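Local structure of D-isomer specific 2-hydroxyacid dehydrogenase family protein (Aeromonas salmonicida subsp. salmonicida, 3HG7) at residues Q91-R96 and Q304-K309; W70-Y75 and Q291-N296; L114-P119 and H133-L138; P222-F227 and G247-A252. The protein probably works as an NAD-dependent oxidoreductase of the D-isomer specific 2-hydroxyacid dehydrogenase family, pairing a Rossmann-type cofactor domain with a second parallel-sheet domain. The protein carries 1 engineered substitution. One frame throughout, in Å; residues are numbered along the deposited sequence.

Interaction 1 of 4, residues Q91-R96 and Q304-K309; sequences QLTNVR and QPLDGK
Gln91 opens the contact by laying its carboxamide against Leu306, NE2 lying 3.7 Å from Leu306 CD1. Its CG stands anti to the carbonyl carbon (chi1 -60°) and the chain runs on extended, which carries the amide across to the 304-309 loop. There two waters tie both ends of the amide to the opposite backbone: OE1 accepts from one that also takes Leu306 N-H, and NE2 donates to another that in turn donates to Gln304 O. Leu92 faces away, yet its carbonyl O receives a CA-H...O contact from Lys309. Thr93, whose backbone is bridged to that of Lys309, rests its methyl on the loop, CG2 3.7 Å from Leu306 CB and 3.3 Å from Asp307 O. Its hydroxyl bonds to side chains of strand 70-73, Gln72 among them. Asn94 N gives the direct backbone bond of the contact, 2.9 Å to Gly308 O at 157°, and the same oxygen lies 3.1 Å from Thr93 CA. The Asn94 side chain is tied by ND2 to Ala76 O. Past Val95, exposed Arg96 crosses Asp307 at about a right angle: NH2 is 3.3 Å from Asp307 OD1, and OD2 sits over one guanidinium face, offset toward the rim. With the two planes 87° apart, this is an ion pair without side-by-side bidentate geometry. Gly308, at positive phi, turns the loop as it passes the strand. Residues 304-309, following helix 286-301, thus run along the edge of a five-stranded parallel sheet, bringing the C-terminal part of the chain back onto strand 91-93 in an alpha/beta domain.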
loop_
_atom_site.group_PDB
_atom_site.type_symbol
_atom_site.label_atom_id
_atom_site.label_comp_id
_atom_site.label_asym_id
_atom_site.label_seq_id
_atom_site.Cartn_x
_atom_site.Cartn_y
_atom_site.Cartn_z
ATOM N N GLN A 91 22.057 6.467 0.381
ATOM C CA GLN A 91 21.030 6.256 -0.625
ATOM C C GLN A 91 19.934 5.408 -0.018
ATOM O O GLN A 91 20.194 4.296 0.430
ATOM C CB GLN A 91 21.571 5.521 -1.841
ATOM C CG GLN A 91 22.715 6.235 -2.553
ATOM C CD GLN A 91 22.800 5.816 -3.994
ATOM O OE1 GLN A 91 21.941 6.169 -4.804
ATOM N NE2 GLN A 91 23.802 5.016 -4.315
ATOM N N LEU A 92 18.719 5.926 -0.023
ATOM C CA LEU A 92 17.560 5.122 0.408
ATOM C C LEU A 92 16.767 4.663 -0.817
ATOM O O LEU A 92 16.435 5.491 -1.683
ATOM C CB LEU A 92 16.657 5.952 1.325
ATOM C CG LEU A 92 15.330 5.318 1.777
ATOM C CD1 LEU A 92 15.527 4.059 2.667
ATOM C CD2 LEU A 92 14.587 6.421 2.502
ATOM N N THR A 93 16.467 3.360 -0.895
ATOM C CA THR A 93 15.509 2.851 -1.889
ATOM C C THR A 93 14.340 2.148 -1.215
ATOM O O THR A 93 14.483 1.564 -0.144
ATOM C CB THR A 93 16.158 1.869 -2.869
ATOM O OG1 THR A 93 16.755 0.822 -2.120
ATOM C CG2 THR A 93 17.245 2.564 -3.724
ATOM N N ASN A 94 13.177 2.197 -1.844
ATOM C CA ASN A 94 12.048 1.469 -1.301
ATOM C C ASN A 94 11.717 0.326 -2.228
ATOM O O ASN A 94 12.519 0.009 -3.120
ATOM C CB ASN A 94 10.879 2.415 -1.071
ATOM C CG ASN A 94 10.219 2.855 -2.363
ATOM O OD1 ASN A 94 10.852 2.883 -3.426
ATOM N ND2 ASN A 94 8.937 3.218 -2.280
ATOM N N VAL A 95 10.537 -0.280 -2.032
ATOM C CA VAL A 95 10.067 -1.394 -2.826
ATOM C C VAL A 95 8.926 -0.869 -3.708
ATOM O O VAL A 95 7.964 -0.273 -3.202
ATOM C CB VAL A 95 9.583 -2.602 -1.880
ATOM C CG1 VAL A 95 8.858 -3.645 -2.693
ATOM C CG2 VAL A 95 10.772 -3.241 -1.211
ATOM N N ARG A 96 9.074 -0.999 -5.025
ATOM C CA ARG A 96 7.982 -0.639 -5.924
ATOM C C ARG A 96 7.760 -1.641 -7.049
ATOM O O ARG A 96 8.632 -2.440 -7.355
ATOM C CB ARG A 96 8.146 0.793 -6.437
ATOM C CG ARG A 96 9.352 1.043 -7.321
ATOM C CD ARG A 96 8.957 2.104 -8.335
ATOM N NE ARG A 96 9.784 2.124 -9.547
ATOM C CZ ARG A 96 9.726 1.225 -10.532
ATOM N NH1 ARG A 96 8.900 0.182 -10.467
ATOM N NH2 ARG A 96 10.533 1.364 -11.585
ATOM N N GLN A 304 26.254 2.564 -10.538
ATOM C CA GLN A 304 25.115 2.966 -11.369
ATOM C C GLN A 304 23.842 3.338 -10.589
ATOM O O GLN A 304 23.673 2.924 -9.424
ATOM C CB GLN A 304 24.844 1.885 -12.427
ATOM C CG GLN A 304 26.074 1.746 -13.354
ATOM C CD GLN A 304 25.855 0.864 -14.562
ATOM O OE1 GLN A 304 26.294 1.201 -15.670
ATOM N NE2 GLN A 304 25.186 -0.269 -14.367
ATOM N N PRO A 305 22.945 4.134 -11.210
ATOM C CA PRO A 305 21.750 4.597 -10.480
ATOM C C PRO A 305 20.883 3.472 -9.961
ATOM O O PRO A 305 20.621 2.499 -10.674
ATOM C CB PRO A 305 20.975 5.415 -11.528
ATOM C CG PRO A 305 21.953 5.760 -12.574
ATOM C CD PRO A 305 22.997 4.689 -12.584
ATOM N N LEU A 306 20.446 3.611 -8.702
ATOM C CA LEU A 306 19.562 2.640 -8.082
ATOM C C LEU A 306 18.116 2.868 -8.461
ATOM O O LEU A 306 17.702 4.018 -8.680
ATOM C CB LEU A 306 19.695 2.633 -6.548
ATOM C CG LEU A 306 21.127 2.689 -6.018
ATOM C CD1 LEU A 306 21.053 2.596 -4.506
ATOM C CD2 LEU A 306 21.850 1.490 -6.632
ATOM N N ASP A 307 17.382 1.770 -8.556
ATOM C CA ASP A 307 15.940 1.829 -8.799
ATOM C C ASP A 307 15.231 1.930 -7.457
ATOM O O ASP A 307 15.703 1.393 -6.452
ATOM C CB ASP A 307 15.456 0.589 -9.553
ATOM C CG ASP A 307 13.981 0.717 -10.043
ATOM O OD1 ASP A 307 13.581 1.803 -10.534
ATOM O OD2 ASP A 307 13.237 -0.270 -9.919
ATOM N N GLY A 308 14.112 2.646 -7.452
ATOM C CA GLY A 308 13.316 2.836 -6.256
ATOM C C GLY A 308 13.950 3.877 -5.357
ATOM O O GLY A 308 13.650 3.948 -4.169
ATOM N N LYS A 309 14.828 4.688 -5.931
ATOM C CA LYS A 309 15.575 5.647 -5.155
ATOM C C LYS A 309 14.645 6.733 -4.644
ATOM O O LYS A 309 13.824 7.269 -5.397
ATOM C CB LYS A 309 16.705 6.281 -5.989
ATOM C CG LYS A 309 17.210 7.564 -5.402
ATOM C CD LYS A 309 18.285 7.284 -4.403
ATOM C CE LYS A 309 19.616 7.657 -4.997
ATOM N NZ LYS A 309 20.146 8.919 -4.441
HETATM O O HOH W 1 21.484 6.170 -7.393
HETATM O O HOH W 2 24.496 4.031 -6.956
#

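Interaction 2 of 4, residues W70-Y75 and Q291-N296; sequences WFQSTY and QIFVRN
Trp70 and Phe293 meet with nearly parallel rings (planes 10° apart), slid until they barely overlap; Trp70 CH2 comes within 3.6 Å of Phe293 CE1. Phe293 O lies at the indole edge, close to its plane, while Asn296 CB packs 3.4 Å from Trp70 CZ2. Gln72 takes the next place on this side of the strand: its CB touches the edge of the Phe293 ring, and its chain bends at chi2 to bring the amide to the helix. There Asn296 ND2 donates to Gln72 OE1 over 3.2 Å at 159°, in the carbonyl plane, with the two amides nearly coplanar; Ile292 CG2 covers that group, 3.9 Å from OE1. The second shell fixes these buried amides. Gln72 OE1 also bonds to Thr93 OG1, and Gln72 NE2 donates to both Ser73 O and Asn94 O, which leaves the amide little scope to flip. Asn296 OD1 is engaged by Asp307 N and Arg299, and Trp70 NE1 by Thr93 OG1. Phe300 and Ile50 pack on Trp70, Leu22 on Phe293. Segment 291-296 of helix 286-301 thus runs nearly antiparallel to strand 70-73 (157°), axes 9.8 Å apart at closest approach, covering a face of the sheet as in layered alpha/beta folds.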
loop_
_atom_site.group_PDB
_atom_site.type_symbol
_atom_site.label_atom_id
_atom_site.label_comp_id
_atom_site.label_asym_id
_atom_site.label_seq_id
_atom_site.Cartn_x
_atom_site.Cartn_y
_atom_site.Cartn_z
ATOM N N TRP A 70 24.033 2.579 1.479
ATOM C CA TRP A 70 22.754 2.212 0.841
ATOM C C TRP A 70 21.839 1.378 1.769
ATOM O O TRP A 70 22.227 0.350 2.330
ATOM C CB TRP A 70 22.994 1.507 -0.491
ATOM C CG TRP A 70 21.783 0.890 -1.087
ATOM C CD1 TRP A 70 20.521 1.434 -1.182
ATOM C CD2 TRP A 70 21.700 -0.417 -1.646
ATOM N NE1 TRP A 70 19.678 0.537 -1.765
ATOM C CE2 TRP A 70 20.371 -0.614 -2.046
ATOM C CE3 TRP A 70 22.623 -1.457 -1.818
ATOM C CZ2 TRP A 70 19.925 -1.819 -2.621
ATOM C CZ3 TRP A 70 22.192 -2.644 -2.395
ATOM C CH2 TRP A 70 20.851 -2.811 -2.802
ATOM N N PHE A 71 20.619 1.873 1.920
ATOM C CA PHE A 71 19.565 1.225 2.738
ATOM C C PHE A 71 18.437 0.866 1.783
ATOM O O PHE A 71 17.816 1.734 1.165
ATOM C CB PHE A 71 19.091 2.247 3.772
ATOM C CG PHE A 71 17.983 1.779 4.695
ATOM C CD1 PHE A 71 17.378 0.545 4.560
ATOM C CD2 PHE A 71 17.507 2.658 5.653
ATOM C CE1 PHE A 71 16.293 0.163 5.423
ATOM C CE2 PHE A 71 16.452 2.292 6.504
ATOM C CZ PHE A 71 15.851 1.039 6.361
ATOM N N GLN A 72 18.214 -0.427 1.627
ATOM C CA GLN A 72 17.053 -0.947 0.914
ATOM C C GLN A 72 15.948 -1.205 1.943
ATOM O O GLN A 72 16.075 -2.132 2.778
ATOM C CB GLN A 72 17.384 -2.258 0.218
ATOM C CG GLN A 72 16.159 -2.935 -0.466
ATOM C CD GLN A 72 15.633 -2.129 -1.627
ATOM O OE1 GLN A 72 16.370 -1.832 -2.594
ATOM N NE2 GLN A 72 14.351 -1.746 -1.548
ATOM N N SER A 73 14.907 -0.383 1.892
ATOM C CA SER A 73 13.679 -0.615 2.690
ATOM C C SER A 73 12.908 -1.823 2.156
ATOM O O SER A 73 12.864 -2.061 0.957
ATOM C CB SER A 73 12.769 0.618 2.695
ATOM O OG SER A 73 11.497 0.309 3.287
ATOM N N THR A 74 12.304 -2.602 3.056
ATOM C CA THR A 74 11.510 -3.763 2.638
ATOM C C THR A 74 10.081 -3.330 2.425
ATOM O O THR A 74 9.233 -4.123 1.997
ATOM C CB THR A 74 11.500 -4.884 3.755
ATOM O OG1 THR A 74 11.078 -4.307 4.997
ATOM C CG2 THR A 74 12.855 -5.474 3.930
ATOM N N TYR A 75 9.800 -2.074 2.732
ATOM C CA TYR A 75 8.444 -1.543 2.604
ATOM C C TYR A 75 8.409 -0.451 1.559
ATOM O O TYR A 75 9.394 0.272 1.309
ATOM C CB TYR A 75 7.980 -0.911 3.919
ATOM C CG TYR A 75 7.566 -1.827 5.014
ATOM C CD1 TYR A 75 7.390 -3.189 4.788
ATOM C CD2 TYR A 75 7.306 -1.319 6.294
ATOM C CE1 TYR A 75 6.956 -4.034 5.815
ATOM C CE2 TYR A 75 6.879 -2.161 7.322
ATOM C CZ TYR A 75 6.710 -3.509 7.066
ATOM O OH TYR A 75 6.278 -4.360 8.048
ATOM N N GLN A 291 14.817 -10.134 -4.815
ATOM C CA GLN A 291 15.093 -9.923 -6.220
ATOM C C GLN A 291 15.378 -8.443 -6.489
ATOM O O GLN A 291 16.310 -8.127 -7.224
ATOM C CB GLN A 291 13.891 -10.423 -7.052
ATOM C CG GLN A 291 14.126 -10.530 -8.551
ATOM C CD GLN A 291 12.893 -11.068 -9.306
ATOM O OE1 GLN A 291 12.936 -11.244 -10.528
ATOM N NE2 GLN A 291 11.811 -11.335 -8.581
ATOM N N ILE A 292 14.606 -7.546 -5.868
ATOM C CA ILE A 292 14.845 -6.089 -5.968
ATOM C C ILE A 292 16.205 -5.723 -5.375
ATOM O O ILE A 292 16.967 -4.950 -5.973
ATOM C CB ILE A 292 13.724 -5.271 -5.293
ATOM C CG1 ILE A 292 12.433 -5.372 -6.125
ATOM C CG2 ILE A 292 14.098 -3.802 -5.140
ATOM C CD1 ILE A 292 11.194 -4.798 -5.400
ATOM N N PHE A 293 16.492 -6.311 -4.223
ATOM C CA PHE A 293 17.774 -6.085 -3.553
ATOM C C PHE A 293 18.950 -6.520 -4.434
ATOM O O PHE A 293 19.876 -5.744 -4.666
ATOM C CB PHE A 293 17.847 -6.771 -2.187
ATOM C CG PHE A 293 19.215 -6.613 -1.536
ATOM C CD1 PHE A 293 19.508 -5.487 -0.770
ATOM C CD2 PHE A 293 20.220 -7.548 -1.767
ATOM C CE1 PHE A 293 20.778 -5.315 -0.197
ATOM C CE2 PHE A 293 21.506 -7.375 -1.251
ATOM C CZ PHE A 293 21.789 -6.258 -0.447
ATOM N N VAL A 294 18.915 -7.744 -4.944
ATOM C CA VAL A 294 20.047 -8.236 -5.736
ATOM C C VAL A 294 20.247 -7.449 -7.049
ATOM O O VAL A 294 21.387 -7.185 -7.427
ATOM C CB VAL A 294 19.929 -9.769 -5.971
ATOM C CG1 VAL A 294 20.906 -10.260 -7.041
ATOM C CG2 VAL A 294 20.121 -10.497 -4.652
ATOM N N ARG A 295 19.167 -7.044 -7.719
ATOM C CA ARG A 295 19.312 -6.231 -8.944
ATOM C C ARG A 295 19.917 -4.863 -8.593
ATOM O O ARG A 295 20.809 -4.379 -9.278
ATOM C CB ARG A 295 17.981 -6.091 -9.733
ATOM C CG ARG A 295 17.477 -7.373 -10.406
ATOM C CD ARG A 295 16.260 -7.118 -11.346
ATOM N NE ARG A 295 15.399 -6.036 -10.860
ATOM C CZ ARG A 295 14.167 -6.196 -10.377
ATOM N NH1 ARG A 295 13.485 -5.137 -9.946
ATOM N NH2 ARG A 295 13.619 -7.405 -10.320
ATOM N N ASN A 296 19.437 -4.260 -7.504
ATOM C CA ASN A 296 19.989 -2.998 -7.022
ATOM C C ASN A 296 21.427 -3.139 -6.542
ATOM O O ASN A 296 22.233 -2.232 -6.721
ATOM C CB ASN A 296 19.106 -2.398 -5.920
ATOM C CG ASN A 296 18.123 -1.340 -6.448
ATOM O OD1 ASN A 296 18.273 -0.805 -7.561
ATOM N ND2 ASN A 296 17.138 -1.008 -5.625
#

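Interaction 3 of 4, residues L114-P119 and H133-L138; sequences LMRQLP and HPYQGL
Arg116 folds its side chain over the Tyr135 ring. From CB the chain turns at CG, which stands anti to the carbonyl carbon, and bends again at chi2 (-46°), so that CD comes over the phenol face, 4.0 Å from the ring centroid in a CH-pi contact. NE follows at 3.4 Å from Tyr135 CE1 and also donates to a water that is held by Gln136 O and lies at the guanidinium edge. CZ lies 3.3 Å from Tyr135 CE1, which stands over the centre of the guanidinium face, and NH1 at the tip is 3.5 Å from Tyr135 CZ. The guanidinium and ring planes are 21° apart, a flat overlap rather than an edge-on meeting. Beside it, Met115 sets CG 4.0 Å from Leu138 CD2, while its CE reaches Gln136 O at 3.7 Å. No direct hydrogen bond joins the two segments; waters do that work. One links Met115 O to Gln136 N, and another donates both to Gln117 OE1 and to His133 O. His133 NE2 is hydrogen-bonded to Gln124 and its backbone N to Tyr121, both of helix 118-126. Leu138, the buried end of the contact, packs on Leu111 and Leu112 of helix 100-115. Gln117, at positive phi (56°), ends helix 100-115 in a Schellman motif and also stands at the N-cap position of helix 118-126. The loop that leads on to strand 142-146 thus comes back, through direct side-chain packing and water-bridged polar contacts, over a Schellman-terminated helix junction at the surface of the probable NAD-binding domain.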
loop_
_atom_site.group_PDB
_atom_site.type_symbol
_atom_site.label_atom_id
_atom_site.label_comp_id
_atom_site.label_asym_id
_atom_site.label_seq_id
_atom_site.Cartn_x
_atom_site.Cartn_y
_atom_site.Cartn_z
ATOM N N LEU A 114 -18.497 -8.334 -0.534
ATOM C CA LEU A 114 -19.591 -7.392 -0.363
ATOM C C LEU A 114 -20.748 -7.625 -1.329
ATOM O O LEU A 114 -21.923 -7.691 -0.946
ATOM C CB LEU A 114 -19.075 -5.972 -0.579
ATOM C CG LEU A 114 -18.194 -5.440 0.551
ATOM C CD1 LEU A 114 -17.590 -4.145 0.057
ATOM C CD2 LEU A 114 -19.000 -5.280 1.863
ATOM N N MET A 115 -20.407 -7.678 -2.608
ATOM C CA MET A 115 -21.419 -7.876 -3.664
ATOM C C MET A 115 -22.254 -9.159 -3.501
ATOM O O MET A 115 -23.446 -9.154 -3.790
ATOM C CB MET A 115 -20.728 -7.828 -5.048
ATOM C CG MET A 115 -20.265 -6.427 -5.551
ATOM S SD MET A 115 -21.541 -5.139 -5.591
ATOM C CE MET A 115 -22.573 -5.675 -6.991
ATOM N N ARG A 116 -21.633 -10.238 -3.039
ATOM C CA ARG A 116 -22.285 -11.533 -2.940
ATOM C C ARG A 116 -22.739 -11.827 -1.523
ATOM O O ARG A 116 -23.199 -12.929 -1.205
ATOM C CB ARG A 116 -21.355 -12.647 -3.415
ATOM C CG ARG A 116 -21.137 -12.679 -4.931
ATOM C CD ARG A 116 -22.453 -12.536 -5.740
ATOM N NE ARG A 116 -22.139 -12.625 -7.148
ATOM C CZ ARG A 116 -22.217 -13.752 -7.859
ATOM N NH1 ARG A 116 -22.628 -14.878 -7.290
ATOM N NH2 ARG A 116 -21.880 -13.739 -9.150
ATOM N N GLN A 117 -22.525 -10.836 -0.663
ATOM C CA GLN A 117 -22.962 -10.909 0.726
ATOM C C GLN A 117 -22.438 -12.118 1.478
ATOM O O GLN A 117 -23.183 -12.765 2.207
ATOM C CB GLN A 117 -24.490 -10.823 0.779
ATOM C CG GLN A 117 -24.978 -9.610 0.036
ATOM C CD GLN A 117 -26.426 -9.408 0.231
ATOM O OE1 GLN A 117 -27.264 -10.088 -0.374
ATOM N NE2 GLN A 117 -26.752 -8.467 1.109
ATOM N N LEU A 118 -21.143 -12.419 1.354
ATOM C CA LEU A 118 -20.617 -13.616 2.020
ATOM C C LEU A 118 -20.810 -13.601 3.526
ATOM O O LEU A 118 -21.162 -14.639 4.100
ATOM C CB LEU A 118 -19.144 -13.914 1.688
ATOM C CG LEU A 118 -18.656 -13.954 0.225
ATOM C CD1 LEU A 118 -17.322 -14.756 0.022
ATOM C CD2 LEU A 118 -19.665 -14.353 -0.799
ATOM N N PRO A 119 -20.584 -12.443 4.178
ATOM C CA PRO A 119 -20.744 -12.456 5.639
ATOM C C PRO A 119 -22.184 -12.772 6.062
ATOM O O PRO A 119 -22.400 -13.441 7.069
ATOM C CB PRO A 119 -20.291 -11.040 6.053
ATOM C CG PRO A 119 -19.414 -10.567 4.934
ATOM C CD PRO A 119 -20.133 -11.130 3.686
ATOM N N HIS A 133 -30.823 -14.164 -1.200
ATOM C CA HIS A 133 -31.160 -12.735 -1.312
ATOM C C HIS A 133 -30.720 -12.177 -2.666
ATOM O O HIS A 133 -29.823 -12.735 -3.280
ATOM C CB HIS A 133 -30.450 -11.957 -0.201
ATOM C CG HIS A 133 -30.803 -12.468 1.159
ATOM N ND1 HIS A 133 -31.882 -11.983 1.878
ATOM C CD2 HIS A 133 -30.332 -13.532 1.857
ATOM C CE1 HIS A 133 -32.021 -12.700 2.986
ATOM N NE2 HIS A 133 -31.070 -13.626 3.009
ATOM N N PRO A 134 -31.313 -11.053 -3.099
ATOM C CA PRO A 134 -30.892 -10.458 -4.370
ATOM C C PRO A 134 -29.425 -10.027 -4.373
ATOM O O PRO A 134 -28.870 -9.573 -3.381
ATOM C CB PRO A 134 -31.760 -9.204 -4.504
ATOM C CG PRO A 134 -32.758 -9.254 -3.419
ATOM C CD PRO A 134 -32.535 -10.416 -2.553
ATOM N N TYR A 135 -28.823 -10.125 -5.544
ATOM C CA TYR A 135 -27.504 -9.569 -5.752
ATOM C C TYR A 135 -27.385 -9.179 -7.220
ATOM O O TYR A 135 -28.267 -9.493 -8.037
ATOM C CB TYR A 135 -26.438 -10.570 -5.333
ATOM C CG TYR A 135 -26.347 -11.826 -6.178
ATOM C CD1 TYR A 135 -25.514 -11.861 -7.334
ATOM C CD2 TYR A 135 -27.008 -12.976 -5.812
ATOM C CE1 TYR A 135 -25.410 -13.034 -8.089
ATOM C CE2 TYR A 135 -26.906 -14.145 -6.575
ATOM C CZ TYR A 135 -26.073 -14.161 -7.675
ATOM O OH TYR A 135 -25.984 -15.318 -8.391
ATOM N N GLN A 136 -26.306 -8.471 -7.543
ATOM C CA GLN A 136 -25.996 -8.126 -8.930
ATOM C C GLN A 136 -24.604 -8.605 -9.322
ATOM O O GLN A 136 -23.748 -8.815 -8.478
ATOM C CB GLN A 136 -26.083 -6.604 -9.167
ATOM C CG GLN A 136 -27.478 -5.998 -8.948
ATOM C CD GLN A 136 -27.809 -4.864 -9.916
ATOM O OE1 GLN A 136 -26.945 -4.374 -10.646
ATOM N NE2 GLN A 136 -29.081 -4.455 -9.936
ATOM N N GLY A 137 -24.374 -8.742 -10.629
ATOM C CA GLY A 137 -23.017 -9.043 -11.091
ATOM C C GLY A 137 -22.212 -7.779 -11.242
ATOM O O GLY A 137 -22.763 -6.682 -11.183
ATOM N N LEU A 138 -20.900 -7.936 -11.462
ATOM C CA LEU A 138 -20.035 -6.810 -11.768
ATOM C C LEU A 138 -20.148 -6.299 -13.204
ATOM O O LEU A 138 -19.730 -5.176 -13.491
ATOM C CB LEU A 138 -18.585 -7.185 -11.486
ATOM C CG LEU A 138 -18.281 -7.372 -9.990
ATOM C CD1 LEU A 138 -16.801 -7.602 -9.822
ATOM C CD2 LEU A 138 -18.726 -6.125 -9.227
HETATM O O HOH W 3 -24.938 -7.365 -5.074
HETATM O O HOH W 4 -21.254 -9.907 -8.024
HETATM O O HOH W 5 -27.228 -12.653 -2.139
#

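Interaction 4 of 4, residues P222-F227 and G247-A252; sequences PGAILF and GKLGMA
Leu249 wedges its two methyls against Ala224 and Leu226, the apolar part of this contact: CD1 is 3.7 Å from Ala224 CB, CD2 3.8 Å from Leu226 CB. Its CG is anti to the backbone N (chi1 -172°), which swings the branch back toward the other segment although CB sets out away from it. Outside the pair, Leu240 and Glu218 pack on Leu249, and Phe212 and Ile198 on Leu226. The backbones pair tightly as well. Ala224 O accepts from both Gly250 N (2.8 Å) and Met251 N (3.1 Å), and Leu226 N returns a nearly straight bond to Met251 O (3.0 Å, 169°). Ile225 pairs with Met251 and Leu226 with Ala252 as parallel bridges. On the opposite sheet face Ile225 CG1 meets Met251 CB more loosely, at 4.2 Å, with Leu114 of helix 100-115 covering both. Toward solvent the bonding stops: Pro222 O lies 3.3 Å from Gly250 N but at a poor angle for a hydrogen bond, and Pro222 CA is 3.9 Å from Gly247 O. The chemistry thus divides into backbone bonds that set the strand register and, on one side, leucine packing that closes the crossover through helix 237-245; no charged side chain joins the two segments.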
loop_
_atom_site.group_PDB
_atom_site.type_symbol
_atom_site.label_atom_id
_atom_site.label_comp_id
_atom_site.label_asym_id
_atom_site.label_seq_id
_atom_site.Cartn_x
_atom_site.Cartn_y
_atom_site.Cartn_z
ATOM N N PRO A 222 -25.246 6.644 -3.362
ATOM C CA PRO A 222 -25.826 5.883 -2.261
ATOM C C PRO A 222 -25.177 4.530 -1.987
ATOM O O PRO A 222 -25.010 4.163 -0.828
ATOM C CB PRO A 222 -27.276 5.661 -2.722
ATOM C CG PRO A 222 -27.244 5.868 -4.223
ATOM C CD PRO A 222 -26.272 6.984 -4.364
ATOM N N GLY A 223 -24.846 3.788 -3.042
ATOM C CA GLY A 223 -24.401 2.401 -2.902
ATOM C C GLY A 223 -22.961 2.185 -3.328
ATOM O O GLY A 223 -22.546 1.055 -3.580
ATOM N N ALA A 224 -22.191 3.261 -3.392
ATOM C CA ALA A 224 -20.806 3.176 -3.819
ATOM C C ALA A 224 -19.963 2.554 -2.721
ATOM O O ALA A 224 -20.264 2.699 -1.543
ATOM C CB ALA A 224 -20.257 4.538 -4.147
ATOM N N ILE A 225 -18.910 1.875 -3.139
ATOM C CA ILE A 225 -17.998 1.226 -2.212
ATOM C C ILE A 225 -16.696 1.953 -2.439
ATOM O O ILE A 225 -16.212 2.027 -3.563
ATOM C CB ILE A 225 -17.846 -0.283 -2.527
ATOM C CG1 ILE A 225 -19.211 -0.972 -2.374
ATOM C CG2 ILE A 225 -16.791 -0.930 -1.598
ATOM C CD1 ILE A 225 -19.324 -2.349 -3.014
ATOM N N LEU A 226 -16.135 2.488 -1.369
ATOM C CA LEU A 226 -14.848 3.179 -1.427
ATOM C C LEU A 226 -13.750 2.383 -0.753
ATOM O O LEU A 226 -13.910 2.040 0.402
ATOM C CB LEU A 226 -14.956 4.527 -0.712
ATOM C CG LEU A 226 -13.650 5.313 -0.496
ATOM C CD1 LEU A 226 -12.997 5.679 -1.823
ATOM C CD2 LEU A 226 -13.917 6.556 0.326
ATOM N N PHE A 227 -12.651 2.125 -1.471
ATOM C CA PHE A 227 -11.430 1.510 -0.902
ATOM C C PHE A 227 -10.362 2.565 -0.715
ATOM O O PHE A 227 -10.089 3.350 -1.643
ATOM C CB PHE A 227 -10.821 0.489 -1.861
ATOM C CG PHE A 227 -11.605 -0.791 -1.991
ATOM C CD1 PHE A 227 -11.121 -1.957 -1.433
ATOM C CD2 PHE A 227 -12.793 -0.833 -2.725
ATOM C CE1 PHE A 227 -11.841 -3.161 -1.551
ATOM C CE2 PHE A 227 -13.516 -2.013 -2.855
ATOM C CZ PHE A 227 -13.027 -3.186 -2.279
ATOM N N GLY A 247 -26.086 7.545 4.758
ATOM C CA GLY A 247 -26.385 7.032 3.420
ATOM C C GLY A 247 -25.747 7.796 2.274
ATOM O O GLY A 247 -26.264 7.790 1.153
ATOM N N LYS A 248 -24.623 8.449 2.550
ATOM C CA LYS A 248 -23.911 9.217 1.535
ATOM C C LYS A 248 -22.986 8.323 0.710
ATOM O O LYS A 248 -22.606 8.667 -0.423
ATOM C CB LYS A 248 -23.117 10.343 2.200
ATOM C CG LYS A 248 -23.228 11.679 1.481
ATOM C CD LYS A 248 -24.676 12.181 1.378
ATOM C CE LYS A 248 -25.056 13.064 2.566
ATOM N NZ LYS A 248 -26.123 14.046 2.211
ATOM N N LEU A 249 -22.645 7.175 1.298
ATOM C CA LEU A 249 -21.724 6.192 0.731
ATOM C C LEU A 249 -22.188 4.826 1.217
ATOM O O LEU A 249 -22.706 4.709 2.333
ATOM C CB LEU A 249 -20.291 6.468 1.213
ATOM C CG LEU A 249 -19.148 5.669 0.586
ATOM C CD1 LEU A 249 -19.100 5.904 -0.916
ATOM C CD2 LEU A 249 -17.820 6.016 1.227
ATOM N N GLY A 250 -22.019 3.795 0.390
ATOM C CA GLY A 250 -22.598 2.480 0.714
ATOM C C GLY A 250 -21.736 1.748 1.732
ATOM O O GLY A 250 -22.215 1.275 2.778
ATOM N N MET A 251 -20.457 1.666 1.413
ATOM C CA MET A 251 -19.520 0.927 2.247
ATOM C C MET A 251 -18.154 1.550 2.094
ATOM O O MET A 251 -17.867 2.178 1.065
ATOM C CB MET A 251 -19.467 -0.543 1.805
ATOM C CG MET A 251 -20.711 -1.406 2.156
ATOM S SD MET A 251 -20.651 -2.259 3.758
ATOM C CE MET A 251 -18.871 -2.392 3.958
ATOM N N ALA A 252 -17.295 1.362 3.099
ATOM C CA ALA A 252 -15.887 1.729 2.967
ATOM C C ALA A 252 -14.991 0.546 3.386
ATOM O O ALA A 252 -15.302 -0.143 4.353
ATOM C CB ALA A 252 -15.578 2.923 3.816
#

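How the interactions relate
Interactions 1 and 2 share one domain and one sheet: strands 70-73 and 91-93 are neighbours, and Thr93 O lies 2.8 Å from Ser73 N, a probable hydrogen bond. Interaction 2 is fully buried, with aromatic packing and amides held by several hydrogen bonds, whereas interaction 1 runs from that core to a surface ion pair and bridging waters. Interactions 3 and 4 belong to the other, probable NAD-binding, domain. Helix 100-115 joins them, yet interaction 3 is a water-bridged surface contact and interaction 4 a direct strand pairing. The centres of interactions 1 and 3 are about 42 Å apart, on opposite sides of the chain's centre.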